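Local coordinates for protein putative DsbA oxidoreductase SCO1869 (Streptomyces coelicolor A3, PDB 3GL5) that probably acts as a thiol-disulfide oxidoreductase of the DsbA family, although its actual role in the cell has not been established, at residues Arg115-Ala118 against Leu119-Phe123; Ala163-Ala166 against Asp167-Arg170. All blocks are in the same frame, centred on the assembly; numbering follows the deposited sequence.

Contact 1. Residues Arg115-Ala118 against Leu119-Phe123; sequences RHEA and LLDAF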
loop_
_atom_site.group_PDB
_atom_site.type_symbol
_atom_site.label_atom_id
_atom_site.label_comp_id
_atom_site.label_asym_id
_atom_site.label_seq_id
_atom_site.Cartn_x
_atom_site.Cartn_y
_atom_site.Cartn_z
ATOM N N ARG A 115 -1.913 3.512 11.024
ATOM C CA ARG A 115 -1.130 3.498 12.266
ATOM C C ARG A 115 -0.167 2.317 12.307
ATOM O O ARG A 115 0.229 1.883 13.383
ATOM C CB ARG A 115 -2.052 3.499 13.503
ATOM C CG ARG A 115 -3.097 4.661 13.547
ATOM C CD ARG A 115 -2.840 5.793 14.585
ATOM N NE ARG A 115 -4.123 6.275 15.154
ATOM C CZ ARG A 115 -4.387 7.492 15.666
ATOM N NH1 ARG A 115 -3.466 8.454 15.721
ATOM N NH2 ARG A 115 -5.609 7.758 16.130
ATOM N N HIS A 116 0.215 1.803 11.140
ATOM C CA HIS A 116 0.972 0.564 11.087
ATOM C C HIS A 116 2.293 0.650 11.911
ATOM O O HIS A 116 2.526 -0.190 12.793
ATOM C CB HIS A 116 1.232 0.118 9.649
ATOM C CG HIS A 116 1.618 -1.329 9.524
ATOM N ND1 HIS A 116 1.528 -2.025 8.335
ATOM C CD2 HIS A 116 2.126 -2.203 10.432
ATOM C CE1 HIS A 116 1.924 -3.274 8.526
ATOM N NE2 HIS A 116 2.313 -3.403 9.783
ATOM N N GLU A 117 3.087 1.693 11.669
ATOM C CA GLU A 117 4.380 1.799 12.314
ATOM C C GLU A 117 4.299 2.031 13.831
ATOM O O GLU A 117 5.099 1.459 14.595
ATOM C CB GLU A 117 5.298 2.798 11.608
ATOM C CG GLU A 117 6.746 2.432 11.901
ATOM C CD GLU A 117 7.735 3.011 10.920
ATOM O OE1 GLU A 117 7.345 3.290 9.752
ATOM O OE2 GLU A 117 8.914 3.168 11.323
ATOM N N ALA A 118 3.283 2.797 14.255
ATOM C CA ALA A 118 2.988 2.992 15.679
ATOM C C ALA A 118 2.632 1.694 16.390
ATOM O O ALA A 118 3.087 1.447 17.506
ATOM C CB ALA A 118 1.890 4.071 15.898
ATOM N N LEU A 119 1.835 0.830 15.786
ATOM C CA LEU A 119 1.490 -0.413 16.486
ATOM C C LEU A 119 2.657 -1.428 16.408
ATOM O O LEU A 119 2.906 -2.203 17.359
ATOM C CB LEU A 119 0.193 -1.036 15.950
ATOM C CG LEU A 119 -0.344 -2.269 16.685
ATOM C CD1 LEU A 119 -0.607 -1.966 18.165
ATOM C CD2 LEU A 119 -1.581 -2.882 15.961
ATOM N N LEU A 120 3.365 -1.409 15.287
ATOM C CA LEU A 120 4.550 -2.263 15.134
ATOM C C LEU A 120 5.586 -1.956 16.245
ATOM O O LEU A 120 6.033 -2.858 16.974
ATOM C CB LEU A 120 5.114 -2.124 13.720
ATOM C CG LEU A 120 6.331 -2.972 13.376
ATOM C CD1 LEU A 120 6.060 -4.496 13.566
ATOM C CD2 LEU A 120 6.842 -2.620 11.967
ATOM N N ASP A 121 5.921 -0.676 16.403
ATOM C CA ASP A 121 6.829 -0.263 17.479
ATOM C C ASP A 121 6.274 -0.550 18.851
ATOM O O ASP A 121 7.030 -0.938 19.702
ATOM C CB ASP A 121 7.218 1.196 17.383
ATOM C CG ASP A 121 8.096 1.490 16.196
ATOM O OD1 ASP A 121 8.906 0.626 15.774
ATOM O OD2 ASP A 121 7.983 2.628 15.675
ATOM N N ALA A 122 4.951 -0.429 19.053
ATOM C CA ALA A 122 4.360 -0.781 20.338
ATOM C C ALA A 122 4.510 -2.253 20.645
ATOM O O ALA A 122 4.787 -2.617 21.761
ATOM C CB ALA A 122 2.879 -0.409 20.401
ATOM N N PHE A 123 4.186 -3.101 19.674
ATOM C CA PHE A 123 4.298 -4.520 19.883
ATOM C C PHE A 123 5.763 -4.947 20.162
ATOM O O PHE A 123 5.995 -5.804 21.031
ATOM C CB PHE A 123 3.682 -5.335 18.695
ATOM C CG PHE A 123 2.154 -5.359 18.683
ATOM C CD1 PHE A 123 1.401 -4.888 19.801
ATOM C CD2 PHE A 123 1.455 -5.866 17.569
ATOM C CE1 PHE A 123 -0.028 -4.920 19.800
ATOM C CE2 PHE A 123 0.035 -5.908 17.577
ATOM C CZ PHE A 123 -0.692 -5.455 18.700
#

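Contact 2. Residues Ala163-Ala166 against Asp167-Arg170; sequences AAYA and DEVR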
loop_
_atom_site.group_PDB
_atom_site.type_symbol
_atom_site.label_atom_id
_atom_site.label_comp_id
_atom_site.label_asym_id
_atom_site.label_seq_id
_atom_site.Cartn_x
_atom_site.Cartn_y
_atom_site.Cartn_z
ATOM N N ALA A 163 -11.137 -14.744 11.837
ATOM C CA ALA A 163 -11.016 -14.488 10.398
ATOM C C ALA A 163 -10.667 -13.039 10.063
ATOM O O ALA A 163 -10.221 -12.773 8.957
ATOM C CB ALA A 163 -12.302 -14.911 9.654
ATOM N N ALA A 164 -10.896 -12.119 11.009
ATOM C CA ALA A 164 -10.589 -10.709 10.836
ATOM C C ALA A 164 -9.119 -10.514 10.513
ATOM O O ALA A 164 -8.265 -10.669 11.404
ATOM C CB ALA A 164 -10.963 -9.912 12.087
ATOM N N TYR A 165 -8.845 -10.164 9.247
ATOM C CA TYR A 165 -7.520 -9.868 8.710
ATOM C C TYR A 165 -6.627 -11.093 8.492
ATOM O O TYR A 165 -5.433 -10.958 8.130
ATOM C CB TYR A 165 -6.786 -8.792 9.544
ATOM C CG TYR A 165 -7.421 -7.447 9.380
ATOM C CD1 TYR A 165 -7.328 -6.772 8.172
ATOM C CD2 TYR A 165 -8.152 -6.863 10.409
ATOM C CE1 TYR A 165 -7.931 -5.521 7.992
ATOM C CE2 TYR A 165 -8.761 -5.612 10.238
ATOM C CZ TYR A 165 -8.635 -4.948 9.027
ATOM O OH TYR A 165 -9.253 -3.725 8.815
ATOM N N ALA A 166 -7.199 -12.276 8.697
ATOM C CA ALA A 166 -6.450 -13.515 8.500
ATOM C C ALA A 166 -5.946 -13.655 7.050
ATOM O O ALA A 166 -4.819 -14.100 6.811
ATOM C CB ALA A 166 -7.305 -14.728 8.914
ATOM N N ASP A 167 -6.792 -13.281 6.093
ATOM C CA ASP A 167 -6.450 -13.421 4.675
ATOM C C ASP A 167 -5.238 -12.558 4.348
ATOM O O ASP A 167 -4.315 -12.981 3.613
ATOM C CB ASP A 167 -7.624 -12.980 3.808
ATOM C CG ASP A 167 -8.738 -14.042 3.695
ATOM O OD1 ASP A 167 -8.592 -15.208 4.162
ATOM O OD2 ASP A 167 -9.777 -13.697 3.079
ATOM N N GLU A 168 -5.255 -11.365 4.926
ATOM C CA GLU A 168 -4.224 -10.379 4.732
ATOM C C GLU A 168 -2.893 -10.853 5.332
ATOM O O GLU A 168 -1.844 -10.698 4.726
ATOM C CB GLU A 168 -4.643 -9.050 5.382
ATOM C CG GLU A 168 -5.711 -8.280 4.604
ATOM C CD GLU A 168 -7.110 -8.843 4.804
ATOM O OE1 GLU A 168 -7.324 -9.799 5.590
ATOM O OE2 GLU A 168 -8.018 -8.304 4.169
ATOM N N VAL A 169 -2.935 -11.426 6.525
ATOM C CA VAL A 169 -1.725 -12.007 7.095
ATOM C C VAL A 169 -1.160 -13.102 6.189
ATOM O O VAL A 169 0.030 -13.081 5.851
ATOM C CB VAL A 169 -1.974 -12.531 8.514
ATOM C CG1 VAL A 169 -0.706 -13.259 9.057
ATOM C CG2 VAL A 169 -2.364 -11.343 9.396
ATOM N N ARG A 170 -2.002 -14.066 5.804
ATOM C CA ARG A 170 -1.541 -15.162 4.982
ATOM C C ARG A 170 -1.007 -14.642 3.645
ATOM O O ARG A 170 -0.048 -15.173 3.153
ATOM C CB ARG A 170 -2.664 -16.226 4.742
ATOM C CG ARG A 170 -3.198 -16.877 5.976
ATOM C CD ARG A 170 -2.096 -17.558 6.783
ATOM N NE ARG A 170 -2.652 -18.164 8.001
ATOM C CZ ARG A 170 -2.021 -18.242 9.158
ATOM N NH1 ARG A 170 -0.784 -17.778 9.263
ATOM N NH2 ARG A 170 -2.618 -18.790 10.212
HETATM O O HOH W 1 -9.685 -12.926 6.406
#

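Contact 1. Residues Arg115-Ala118 against Leu119-Phe123
E117 and D121 sit one turn apart at the start of helix 116-128, one of the helices inserted into the thioredoxin fold of this DsbA-like protein, and their acidic side chains rise from the same flank. The backbone evidence is regular: i to i+4 bonds begin at the N-cap residue R115, whose O accepts from L119 N at 3.1 Å, and D121 N reaches E117 O at 2.9 Å. The two side chains slant across each other, with carboxylate planes 69° apart. E117 CG stands anti to the backbone N (chi1 -155°) and the chain beyond it is extended, while D121 CG lies beside its own backbone N (chi1 -69°). This puts D121 OD2 4.0 Å from E117 CG. D121 OD2 and E117 O, 3.3 Å apart, are both acceptors and so do not bond to each other. E117 OE2 and D121 OD2 are 4.5 Å apart, so their like charges would probably repel, but K20 of helix 14-28 forms salt bridges to E117 OE2 and D121 OD1 and is likely to offset this. Without the D121 carboxylate, as with an alanine here, K20 would probably lose one acidic partner, and the tie between helices 116-128 and 14-28 is likely to weaken. L120, which is buried, packs on L107, I11 and H40, its CB lying obliquely to the H116 ring, 4.4 Å from H116 CD2. L119 is buried as well, and its CD1 rests 3.4 Å above one face of the F123 ring, displaced toward its rim.

Contact 2. Residues Ala163-Ala166 against Asp167-Arg170
Contact 2 is a local, largely surface contact in which a tight turn, A163-A166, leads out of the loop after helix 152-160 and into the first turn of helix 166-178. The main side-chain meeting is between Y165, at the N-cap position, and E168, three residues on. E168 is bent at chi2 (78°), which folds its carboxylate back over the helix start: OE1 comes 3.1 Å from Y165 CA, and CD lies 4.0 Å from Y165 CD1. The carboxylate meets the ring obliquely, the two planes 66° apart. The phenol end points elsewhere, its OH hydrogen-bonding E112 OE1, while the ring packs on H108 and L109 of helix 101-111 and on V158 of helix 152-160.

The turn is a type II beta turn: A166 N donates to A163 O at 3.1 Å, and Y165, at the third position, has the positive phi (74°) that this turn type requires there. A water continues the linkage, donating a hydrogen bond to A163 O and accepting one from D167 N at 2.9 Å, so that an amide at the first turn of the helix, where no preceding turn can supply a carbonyl, is satisfied. The acidic groups of D167 and E168 stand at this amino-terminal end, where the helix dipole would probably favour negative charge.

Regular helix bonding then takes over, V169 N donating to Y165 O and R170 N to A166 O, the latter nearly straight. V169 CG2 lies 3.3 Å from Y165 O, and R170 CG is equally close to A166 O, 3.3 Å. Beyond CG the R170 chain runs out to salt bridges from NH1 to E173 OE1 and E44 OE1.

From the N terminus, the chain passes through strands 3-9 and 36-42 and helix 101-111 before contact 1 forms the opening turns of helix 116-128. Helices 138-147 and 152-160 follow, and contact 2 then starts helix 166-178, which precedes strand 186-189. The contacts are in series, neither nesting nor crossing, and each spans a single continuous stretch, so neither closes a long loop. The centres of contact 1 and contact 2 are about 18 Å apart, and the nearest atoms of contact 1 and contact 2, about 9 Å apart, do not touch. Helix 101-111 is their common neighbour, touched by side chains of both; contact 1 also faces strand 36-42 and helix 138-147, contact 2 helix 152-160.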